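Local coordinates for protein beta-lactamase (Klebsiella pneumoniae, PDB 6KBY) that probably hydrolyses the ring amide of beta-lactam antibiotics as a class C serine beta-lactamase, and is captured here with AMP in its active site, at residues 72-77 and 225-230; 152-157 and 295-300; 268-273 and 300-305. All coordinates share one frame; numbering follows the deposited sequence.

Contact 1 (72-77 and 225-230); sequences LSKTFA and NEAYGI. With AMP (adenosine monophosphate), chain B.
A serine hydroxyl, not a backbone carbonyl, takes the amide of I230: I230 N points at S73 OG over 2.9 Å, with an N-H...O angle of 165°. This happens near the N-terminal end of the active-site helix in the serine beta-lactamase fold, where S71, which carries AMP covalently, and K74 fit the SxxK motif of the family. S73 OG is gripped twice, since it also bonds G70 O, and so clips the 228-230 turn onto the active-site helix. The K74 side chain runs out extended and bends at its last torsion (chi4 57°), bringing NZ 3.2 Å from A227 O, tilted 28° from the carbonyl plane. The same NZ bonds S71 OG and N158 OD1, so A227 O helps fix where the amine sits. Between the two backbones, water 1 lies 3.0 Å from S73 O and 2.8 Å from N225 O, with more acceptors around it than it has protons to give. On the apolar side, I230 crosses F76 at about a right angle, CG1 4.1 Å from CD1, while F76 stacks on Y240. The bond to Y228 CB leads away from 72-77, and CB lies 3.3 Å from AMP O3'.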
loop_
_atom_site.group_PDB
_atom_site.type_symbol
_atom_site.label_atom_id
_atom_site.label_comp_id
_atom_site.label_asym_id
_atom_site.label_seq_id
_atom_site.Cartn_x
_atom_site.Cartn_y
_atom_site.Cartn_z
ATOM N N LEU A 72 -0.359 -2.898 -0.708
ATOM C CA LEU A 72 0.536 -1.918 -0.107
ATOM C C LEU A 72 1.582 -1.510 -1.122
ATOM O O LEU A 72 2.077 -0.380 -1.079
ATOM C CB LEU A 72 1.202 -2.450 1.159
ATOM C CG LEU A 72 0.269 -2.796 2.314
ATOM C CD1 LEU A 72 1.061 -3.029 3.588
ATOM C CD2 LEU A 72 -0.747 -1.696 2.495
ATOM N N SER A 73 1.871 -2.403 -2.081
ATOM C CA SER A 73 2.836 -2.116 -3.130
ATOM C C SER A 73 2.454 -0.887 -3.942
ATOM O O SER A 73 3.336 -0.203 -4.465
ATOM C CB SER A 73 2.952 -3.322 -4.060
ATOM O OG SER A 73 3.265 -4.508 -3.345
ATOM N N LYS A 74 1.155 -0.602 -4.072
ATOM C CA LYS A 74 0.740 0.553 -4.860
ATOM C C LYS A 74 1.288 1.846 -4.276
ATOM O O LYS A 74 1.548 2.804 -5.018
ATOM C CB LYS A 74 -0.784 0.627 -4.940
ATOM C CG LYS A 74 -1.435 -0.578 -5.603
ATOM C CD LYS A 74 -2.898 -0.310 -5.931
ATOM C CE LYS A 74 -3.461 -1.345 -6.894
ATOM N NZ LYS A 74 -3.310 -2.725 -6.359
ATOM N N THR A 75 1.453 1.907 -2.949
ATOM C CA THR A 75 1.976 3.129 -2.350
ATOM C C THR A 75 3.442 3.340 -2.702
ATOM O O THR A 75 3.910 4.482 -2.701
ATOM C CB THR A 75 1.783 3.156 -0.825
ATOM O OG1 THR A 75 2.625 2.180 -0.189
ATOM C CG2 THR A 75 0.333 2.929 -0.433
ATOM N N PHE A 76 4.179 2.262 -2.987
ATOM C CA PHE A 76 5.558 2.408 -3.442
ATOM C C PHE A 76 5.615 2.938 -4.868
ATOM O O PHE A 76 6.479 3.757 -5.193
ATOM C CB PHE A 76 6.311 1.083 -3.293
ATOM C CG PHE A 76 6.476 0.664 -1.860
ATOM C CD1 PHE A 76 5.474 -0.043 -1.215
ATOM C CD2 PHE A 76 7.591 1.040 -1.130
ATOM C CE1 PHE A 76 5.599 -0.398 0.119
ATOM C CE2 PHE A 76 7.721 0.686 0.208
ATOM C CZ PHE A 76 6.724 -0.034 0.828
ATOM N N ALA A 77 4.701 2.488 -5.731
ATOM C CA ALA A 77 4.604 3.065 -7.067
ATOM C C ALA A 77 4.304 4.557 -6.987
ATOM O O ALA A 77 4.890 5.360 -7.725
ATOM C CB ALA A 77 3.535 2.334 -7.884
ATOM N N ASN A 225 4.673 -5.936 -10.453
ATOM C CA ASN A 225 5.515 -5.367 -9.408
ATOM C C ASN A 225 4.924 -4.068 -8.886
ATOM O O ASN A 225 4.893 -3.830 -7.671
ATOM C CB ASN A 225 6.923 -5.121 -9.940
ATOM C CG ASN A 225 7.780 -6.365 -9.923
ATOM O OD1 ASN A 225 7.555 -7.279 -9.137
ATOM N ND2 ASN A 225 8.781 -6.395 -10.785
ATOM N N GLU A 226 4.455 -3.219 -9.805
ATOM C CA GLU A 226 3.876 -1.929 -9.450
ATOM C C GLU A 226 2.648 -2.091 -8.568
ATOM O O GLU A 226 2.455 -1.326 -7.613
ATOM C CB GLU A 226 3.455 -1.213 -10.732
ATOM C CG GLU A 226 4.573 -0.634 -11.577
ATOM C CD GLU A 226 5.206 -1.590 -12.572
ATOM O OE1 GLU A 226 5.052 -2.829 -12.474
ATOM O OE2 GLU A 226 5.892 -1.058 -13.481
ATOM N N ALA A 227 1.790 -3.062 -8.892
ATOM C CA ALA A 227 0.486 -3.176 -8.254
ATOM C C ALA A 227 0.483 -4.054 -7.014
ATOM O O ALA A 227 -0.312 -3.800 -6.102
ATOM C CB ALA A 227 -0.549 -3.700 -9.254
ATOM N N TYR A 228 1.343 -5.080 -6.961
ATOM C CA TYR A 228 1.208 -6.060 -5.877
ATOM C C TYR A 228 2.491 -6.824 -5.564
ATOM O O TYR A 228 2.392 -7.865 -4.911
ATOM C CB TYR A 228 0.064 -7.055 -6.184
ATOM C CG TYR A 228 0.196 -7.764 -7.530
ATOM C CD1 TYR A 228 1.082 -8.830 -7.710
ATOM C CD2 TYR A 228 -0.553 -7.354 -8.627
ATOM C CE1 TYR A 228 1.217 -9.472 -8.952
ATOM C CE2 TYR A 228 -0.433 -7.994 -9.870
ATOM C CZ TYR A 228 0.463 -9.048 -10.031
ATOM O OH TYR A 228 0.613 -9.681 -11.257
ATOM N N GLY A 229 3.673 -6.357 -5.952
ATOM C CA GLY A 229 4.856 -7.200 -5.893
ATOM C C GLY A 229 5.687 -7.222 -4.620
ATOM O O GLY A 229 6.577 -8.072 -4.526
ATOM N N ILE A 230 5.452 -6.348 -3.644
ATOM C CA ILE A 230 6.387 -6.200 -2.526
ATOM C C ILE A 230 6.252 -7.351 -1.532
ATOM O O ILE A 230 5.140 -7.725 -1.131
ATOM C CB ILE A 230 6.190 -4.843 -1.829
ATOM C CG1 ILE A 230 6.573 -3.687 -2.762
ATOM C CG2 ILE A 230 6.967 -4.786 -0.520
ATOM C CD1 ILE A 230 8.070 -3.476 -2.937
HETATM P P AMP B . -4.691 -5.072 -3.537
HETATM O O1P AMP B . -4.089 -5.974 -2.505
HETATM O O2P AMP B . -5.973 -4.357 -3.207
HETATM O "O5'" AMP B . -4.839 -5.847 -4.916
HETATM C "C5'" AMP B . -3.756 -6.608 -5.430
HETATM C "C4'" AMP B . -4.023 -8.089 -5.345
HETATM O "O4'" AMP B . -5.075 -8.455 -6.278
HETATM C "C3'" AMP B . -2.851 -8.983 -5.728
HETATM O "O3'" AMP B . -1.931 -9.176 -4.670
HETATM C "C2'" AMP B . -3.536 -10.257 -6.199
HETATM O "O2'" AMP B . -3.970 -11.035 -5.092
HETATM C "C1'" AMP B . -4.766 -9.686 -6.900
HETATM N N9 AMP B . -4.507 -9.422 -8.328
HETATM C C8 AMP B . -4.434 -8.202 -8.906
HETATM N N7 AMP B . -4.185 -8.305 -10.238
HETATM C C5 AMP B . -4.091 -9.620 -10.523
HETATM C C6 AMP B . -3.842 -10.425 -11.738
HETATM N N6 AMP B . -3.634 -9.830 -12.936
HETATM N N1 AMP B . -3.822 -11.774 -11.609
HETATM C C2 AMP B . -4.025 -12.376 -10.420
HETATM N N3 AMP B . -4.259 -11.704 -9.275
HETATM C C4 AMP B . -4.304 -10.350 -9.264
HETATM O O HOH W 1 5.419 -1.607 -6.103
#

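Contact 2 (152-157 and 295-300); sequences THRVYS and NDMAMT. With AMP (adenosine monophosphate), chain B.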
loop_
_atom_site.group_PDB
_atom_site.type_symbol
_atom_site.label_atom_id
_atom_site.label_comp_id
_atom_site.label_asym_id
_atom_site.label_seq_id
_atom_site.Cartn_x
_atom_site.Cartn_y
_atom_site.Cartn_z
ATOM N N THR A 152 -13.891 11.466 -13.826
ATOM C CA THR A 152 -15.253 11.574 -13.315
ATOM C C THR A 152 -15.599 10.507 -12.288
ATOM O O THR A 152 -16.481 10.735 -11.449
ATOM C CB THR A 152 -16.268 11.476 -14.464
ATOM O OG1 THR A 152 -16.130 10.212 -15.131
ATOM C CG2 THR A 152 -16.087 12.605 -15.464
ATOM N N HIS A 153 -14.939 9.353 -12.352
ATOM C CA HIS A 153 -15.259 8.224 -11.493
ATOM C C HIS A 153 -13.982 7.601 -10.962
ATOM O O HIS A 153 -12.912 7.708 -11.565
ATOM C CB HIS A 153 -16.077 7.173 -12.249
ATOM C CG HIS A 153 -17.452 7.638 -12.604
ATOM N ND1 HIS A 153 -17.705 8.485 -13.663
ATOM C CD2 HIS A 153 -18.645 7.408 -12.009
ATOM C CE1 HIS A 153 -19.002 8.740 -13.715
ATOM N NE2 HIS A 153 -19.594 8.092 -12.728
ATOM N N ARG A 154 -14.118 6.925 -9.826
ATOM C CA ARG A 154 -13.036 6.162 -9.228
ATOM C C ARG A 154 -13.308 4.680 -9.434
ATOM O O ARG A 154 -14.357 4.173 -9.016
ATOM C CB ARG A 154 -12.922 6.472 -7.739
ATOM C CG ARG A 154 -11.751 5.769 -7.063
ATOM C CD ARG A 154 -11.761 6.012 -5.559
ATOM N NE ARG A 154 -10.612 5.443 -4.856
ATOM C CZ ARG A 154 -10.546 4.201 -4.380
ATOM N NH1 ARG A 154 -11.561 3.362 -4.543
ATOM N NH2 ARG A 154 -9.454 3.792 -3.742
ATOM N N VAL A 155 -12.364 4.000 -10.072
ATOM C CA VAL A 155 -12.365 2.554 -10.236
ATOM C C VAL A 155 -10.980 2.103 -9.798
ATOM O O VAL A 155 -9.994 2.336 -10.500
ATOM C CB VAL A 155 -12.652 2.124 -11.683
ATOM C CG1 VAL A 155 -12.543 0.615 -11.812
ATOM C CG2 VAL A 155 -14.027 2.621 -12.131
ATOM N N TYR A 156 -10.894 1.503 -8.621
ATOM C CA TYR A 156 -9.619 0.998 -8.131
ATOM C C TYR A 156 -9.023 0.059 -9.177
ATOM O O TYR A 156 -9.718 -0.819 -9.701
ATOM C CB TYR A 156 -9.894 0.265 -6.818
ATOM C CG TYR A 156 -8.684 -0.217 -6.076
ATOM C CD1 TYR A 156 -7.936 0.640 -5.289
ATOM C CD2 TYR A 156 -8.331 -1.556 -6.103
ATOM C CE1 TYR A 156 -6.841 0.184 -4.583
ATOM C CE2 TYR A 156 -7.232 -2.019 -5.401
ATOM C CZ TYR A 156 -6.487 -1.135 -4.651
ATOM O OH TYR A 156 -5.393 -1.576 -3.938
ATOM N N SER A 157 -7.748 0.256 -9.519
ATOM C CA SER A 157 -7.206 -0.408 -10.702
ATOM C C SER A 157 -5.760 -0.841 -10.525
ATOM O O SER A 157 -4.876 -0.004 -10.307
ATOM C CB SER A 157 -7.317 0.494 -11.930
ATOM O OG SER A 157 -6.747 -0.141 -13.069
ATOM N N ASN A 295 -13.128 1.635 3.414
ATOM C CA ASN A 295 -12.309 0.480 3.074
ATOM C C ASN A 295 -13.113 -0.617 2.386
ATOM O O ASN A 295 -12.704 -1.780 2.370
ATOM C CB ASN A 295 -11.559 -0.032 4.301
ATOM C CG ASN A 295 -10.303 0.763 4.558
ATOM O OD1 ASN A 295 -9.278 0.527 3.913
ATOM N ND2 ASN A 295 -10.378 1.737 5.461
ATOM N N ASP A 296 -14.255 -0.264 1.818
ATOM C CA ASP A 296 -15.085 -1.165 1.031
ATOM C C ASP A 296 -15.344 -0.553 -0.340
ATOM O O ASP A 296 -16.484 -0.371 -0.766
ATOM C CB ASP A 296 -16.372 -1.466 1.789
ATOM C CG ASP A 296 -17.220 -2.531 1.115
ATOM O OD1 ASP A 296 -16.678 -3.314 0.313
ATOM O OD2 ASP A 296 -18.438 -2.578 1.397
ATOM N N MET A 297 -14.260 -0.181 -1.028
ATOM C CA MET A 297 -14.324 0.509 -2.313
ATOM C C MET A 297 -13.457 -0.175 -3.363
ATOM O O MET A 297 -13.074 0.458 -4.355
ATOM C CB MET A 297 -13.915 1.978 -2.178
ATOM C CG MET A 297 -14.718 2.755 -1.150
ATOM S SD MET A 297 -14.217 4.477 -1.048
ATOM C CE MET A 297 -14.932 5.114 -2.567
ATOM N N ALA A 298 -13.148 -1.456 -3.168
ATOM C CA ALA A 298 -12.105 -2.112 -3.947
ATOM C C ALA A 298 -12.560 -2.549 -5.330
ATOM O O ALA A 298 -11.723 -2.661 -6.232
ATOM C CB ALA A 298 -11.594 -3.343 -3.199
ATOM N N MET A 299 -13.850 -2.826 -5.521
ATOM C CA MET A 299 -14.295 -3.520 -6.720
ATOM C C MET A 299 -15.480 -2.870 -7.410
ATOM O O MET A 299 -15.967 -3.416 -8.406
ATOM C CB MET A 299 -14.634 -4.984 -6.405
ATOM C CG MET A 299 -13.444 -5.783 -5.917
ATOM S SD MET A 299 -13.895 -7.439 -5.447
ATOM C CE MET A 299 -14.674 -7.133 -3.867
ATOM N N THR A 300 -15.947 -1.726 -6.929
ATOM C CA THR A 300 -17.087 -1.040 -7.511
ATOM C C THR A 300 -16.691 0.366 -7.938
ATOM O O THR A 300 -15.801 0.990 -7.350
ATOM C CB THR A 300 -18.242 -0.942 -6.511
ATOM O OG1 THR A 300 -17.808 -0.205 -5.364
ATOM C CG2 THR A 300 -18.720 -2.332 -6.085
HETATM P P AMP B . -4.691 -5.072 -3.537
HETATM O O1P AMP B . -4.089 -5.974 -2.505
HETATM O O2P AMP B . -5.973 -4.357 -3.207
HETATM O "O5'" AMP B . -4.839 -5.847 -4.916
HETATM C "C5'" AMP B . -3.756 -6.608 -5.430
HETATM C "C4'" AMP B . -4.023 -8.089 -5.345
HETATM O "O4'" AMP B . -5.075 -8.455 -6.278
HETATM C "C3'" AMP B . -2.851 -8.983 -5.728
HETATM O "O3'" AMP B . -1.931 -9.176 -4.670
HETATM C "C2'" AMP B . -3.536 -10.257 -6.199
HETATM O "O2'" AMP B . -3.970 -11.035 -5.092
HETATM C "C1'" AMP B . -4.766 -9.686 -6.900
HETATM N N9 AMP B . -4.507 -9.422 -8.328
HETATM C C8 AMP B . -4.434 -8.202 -8.906
HETATM N N7 AMP B . -4.185 -8.305 -10.238
HETATM C C5 AMP B . -4.091 -9.620 -10.523
HETATM C C6 AMP B . -3.842 -10.425 -11.738
HETATM N N6 AMP B . -3.634 -9.830 -12.936
HETATM N N1 AMP B . -3.822 -11.774 -11.609
HETATM C C2 AMP B . -4.025 -12.376 -10.420
HETATM N N3 AMP B . -4.259 -11.704 -9.275
HETATM C C4 AMP B . -4.304 -10.350 -9.264
HETATM O O HOH W 2 -12.349 -1.634 -9.066
HETATM O O HOH W 3 -13.131 0.640 -7.070
#
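Y156 and R154 reach the 295-300 loop through its carbonyl oxygens. Y156 lays its CB and the CD2 side of its ring against A298 O, with CD2 3.6 Å from that oxygen. R154 NH1 comes to M297 O at 3.3 Å; the oxygen lies at the edge of the guanidinium, in its plane, but the N-H...O angle of 132° makes this a weak bond. M297 crosses the arginine at about a right angle and touches NH1 with its CB.

Two waters carry most of the polar contact. Water 3 accepts from Y156 N at 2.9 Å and lies 2.7 Å from both M297 O and T300 O, with more acceptors around it than protons. Water 2 sits between Y156 O, at 2.8 Å, and A298 O, at 3.1 Å. The backbone of Y156 thus meets water at both its N and its O.

Further out, R154 stays extended so that NE bonds Q275 OE1 and NH2 forms a salt bridge with E280; these stronger partners fix the plane that NH1 offers to M297. Y156 CG is anti to the backbone N (chi1 -174°), and the ring meets H119 with planes at about 45° and carries OH to 2.9 Å from AMP O2P. That hydroxyl also bonds K321 NZ, and weakly K74 NZ. Next in the chain, S157 caps helix 158-171 through G160 N. Y156, S157 and N158 match the tyrosine-x-asparagine motif of the class C beta-lactamase active site.

Contact 3 (268-273 and 300-305); sequences FKSGEI and TKSVAT
The F268 ring meets the neighbouring strand obliquely, with CD2 3.9 Å from A304 CB and 3.7 Å from T305 O, and it also touches T118 and T120 in a nearby loop. These residues belong to an antiparallel sheet in the beta-lactamase fold, where strand 266-270 runs beside strand 302-311. K269 and T305 form a hydrogen-bonded pair: K269 N gives to T305 O at 2.8 Å, and T305 N returns the bond to K269 O at 2.9 Å.

Past this pair the backbones stop bonding directly, and side chains and water take over. S270 is at the start of a type II' turn that ends at I273; G271 supplies the positive phi, and the turn closes a hairpin with a two-residue loop, leading into strand 273-275. The S270 hydroxyl, anti to its own amide nitrogen at chi1 -168°, is thrown across to the other strand. There OG donates to V303 O at 2.7 Å, arriving 42° above the carbonyl plane and so off the lone-pair directions. S302 OG comes within 2.6 Å of S270 OG, its torsion (chi1 54°) placing it between its own backbone N and carbonyl carbon. R154 of strand 153-154 and M297 of the loop before strand 302-311 pack against this serine pair.

Two waters add further links. Water 4 joins K269 O to T305 OG1, with a weak further bond to V303 O. Water 5 stands in for the missing strand bond, accepting from G271 N at 2.9 Å and donating to V303 O at 2.9 Å.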
loop_
_atom_site.group_PDB
_atom_site.type_symbol
_atom_site.label_atom_id
_atom_site.label_comp_id
_atom_site.label_asym_id
_atom_site.label_seq_id
_atom_site.Cartn_x
_atom_site.Cartn_y
_atom_site.Cartn_z
ATOM N N PHE A 268 -8.886 13.793 -4.910
ATOM C CA PHE A 268 -10.289 13.550 -5.201
ATOM C C PHE A 268 -10.991 13.136 -3.921
ATOM O O PHE A 268 -10.401 12.491 -3.050
ATOM C CB PHE A 268 -10.503 12.417 -6.222
ATOM C CG PHE A 268 -10.070 12.759 -7.620
ATOM C CD1 PHE A 268 -8.762 12.552 -8.014
ATOM C CD2 PHE A 268 -10.972 13.279 -8.543
ATOM C CE1 PHE A 268 -8.356 12.874 -9.295
ATOM C CE2 PHE A 268 -10.570 13.583 -9.833
ATOM C CZ PHE A 268 -9.266 13.389 -10.204
ATOM N N LYS A 269 -12.264 13.490 -3.828
ATOM C CA LYS A 269 -13.151 12.921 -2.829
ATOM C C LYS A 269 -14.008 11.866 -3.502
ATOM O O LYS A 269 -14.471 12.055 -4.630
ATOM C CB LYS A 269 -14.067 13.994 -2.239
ATOM C CG LYS A 269 -13.378 14.906 -1.253
ATOM C CD LYS A 269 -14.396 15.760 -0.525
ATOM C CE LYS A 269 -14.653 15.194 0.854
ATOM N NZ LYS A 269 -14.612 16.251 1.900
ATOM N N SER A 270 -14.212 10.751 -2.815
ATOM C CA SER A 270 -15.097 9.712 -3.324
ATOM C C SER A 270 -15.663 8.979 -2.123
ATOM O O SER A 270 -14.900 8.458 -1.301
ATOM C CB SER A 270 -14.327 8.749 -4.228
ATOM O OG SER A 270 -15.212 7.905 -4.943
ATOM N N GLY A 271 -16.987 8.956 -2.005
ATOM C CA GLY A 271 -17.588 8.344 -0.833
ATOM C C GLY A 271 -17.066 9.013 0.420
ATOM O O GLY A 271 -17.045 10.242 0.531
ATOM N N GLU A 272 -16.602 8.198 1.368
ATOM C CA GLU A 272 -16.086 8.711 2.627
ATOM C C GLU A 272 -14.609 9.082 2.578
ATOM O O GLU A 272 -14.105 9.648 3.549
ATOM C CB GLU A 272 -16.313 7.694 3.749
ATOM C CG GLU A 272 -17.776 7.326 3.962
ATOM C CD GLU A 272 -18.612 8.500 4.437
ATOM O OE1 GLU A 272 -18.066 9.360 5.150
ATOM O OE2 GLU A 272 -19.813 8.565 4.096
ATOM N N ILE A 273 -13.902 8.797 1.488
ATOM C CA ILE A 273 -12.453 8.938 1.476
ATOM C C ILE A 273 -12.005 10.158 0.686
ATOM O O ILE A 273 -12.688 10.667 -0.215
ATOM C CB ILE A 273 -11.697 7.684 0.985
ATOM C CG1 ILE A 273 -11.849 7.494 -0.524
ATOM C CG2 ILE A 273 -12.133 6.457 1.760
ATOM C CD1 ILE A 273 -10.862 6.477 -1.095
ATOM N N THR A 300 -15.947 -1.726 -6.929
ATOM C CA THR A 300 -17.087 -1.040 -7.511
ATOM C C THR A 300 -16.691 0.366 -7.938
ATOM O O THR A 300 -15.801 0.990 -7.350
ATOM C CB THR A 300 -18.242 -0.942 -6.511
ATOM O OG1 THR A 300 -17.808 -0.205 -5.364
ATOM C CG2 THR A 300 -18.720 -2.332 -6.085
ATOM N N LYS A 301 -17.373 0.863 -8.961
ATOM C CA LYS A 301 -17.165 2.226 -9.419
ATOM C C LYS A 301 -17.893 3.196 -8.498
ATOM O O LYS A 301 -19.005 2.918 -8.037
ATOM C CB LYS A 301 -17.700 2.371 -10.844
ATOM C CG LYS A 301 -17.495 3.763 -11.422
ATOM C CD LYS A 301 -17.425 3.754 -12.943
ATOM C CE LYS A 301 -18.711 3.295 -13.574
ATOM N NZ LYS A 301 -18.581 3.269 -15.066
ATOM N N SER A 302 -17.263 4.338 -8.223
ATOM C CA SER A 302 -17.893 5.416 -7.476
ATOM C C SER A 302 -17.662 6.734 -8.202
ATOM O O SER A 302 -16.771 6.862 -9.042
ATOM C CB SER A 302 -17.336 5.513 -6.052
ATOM O OG SER A 302 -15.920 5.634 -6.076
ATOM N N VAL A 303 -18.482 7.729 -7.868
ATOM C CA VAL A 303 -18.260 9.078 -8.370
ATOM C C VAL A 303 -17.032 9.669 -7.690
ATOM O O VAL A 303 -16.832 9.498 -6.480
ATOM C CB VAL A 303 -19.511 9.935 -8.104
ATOM C CG1 VAL A 303 -19.249 11.406 -8.415
ATOM C CG2 VAL A 303 -20.686 9.418 -8.918
ATOM N N ALA A 304 -16.197 10.370 -8.457
ATOM C CA ALA A 304 -15.041 11.071 -7.912
ATOM C C ALA A 304 -15.211 12.563 -8.151
ATOM O O ALA A 304 -15.673 12.979 -9.218
ATOM C CB ALA A 304 -13.746 10.593 -8.568
ATOM N N THR A 305 -14.856 13.365 -7.155
ATOM C CA THR A 305 -14.985 14.806 -7.252
ATOM C C THR A 305 -13.621 15.439 -7.019
ATOM O O THR A 305 -12.978 15.146 -6.003
ATOM C CB THR A 305 -15.991 15.317 -6.210
ATOM O OG1 THR A 305 -17.274 14.730 -6.472
ATOM C CG2 THR A 305 -16.114 16.833 -6.284
HETATM O O HOH W 4 -17.488 12.449 -5.037
HETATM O O HOH W 5 -18.547 9.961 -4.248
#

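How the contacts relate
Contact 1 is the buried one, near the centre of the folded chain, while contacts 2 and 3 lie partly exposed toward the end of the sheet where strand 153-154 is outermost. Contacts 1 and 2 meet at the ligand: both touch AMP, and K74 NZ of one lies 3.4 Å from Y156 OH of the other. Contacts 2 and 3 adjoin more closely, their centres about 7 Å apart; they share T300, and R154 N probably bonds S302 O. Contact 3 lacks AMP. Water takes part in all three, but the chemistry shifts, from mainly side-chain-to-backbone bonds in contact 1, through mainly water bridges in contact 2, to mainly strand pairing and serine bonds in contact 3.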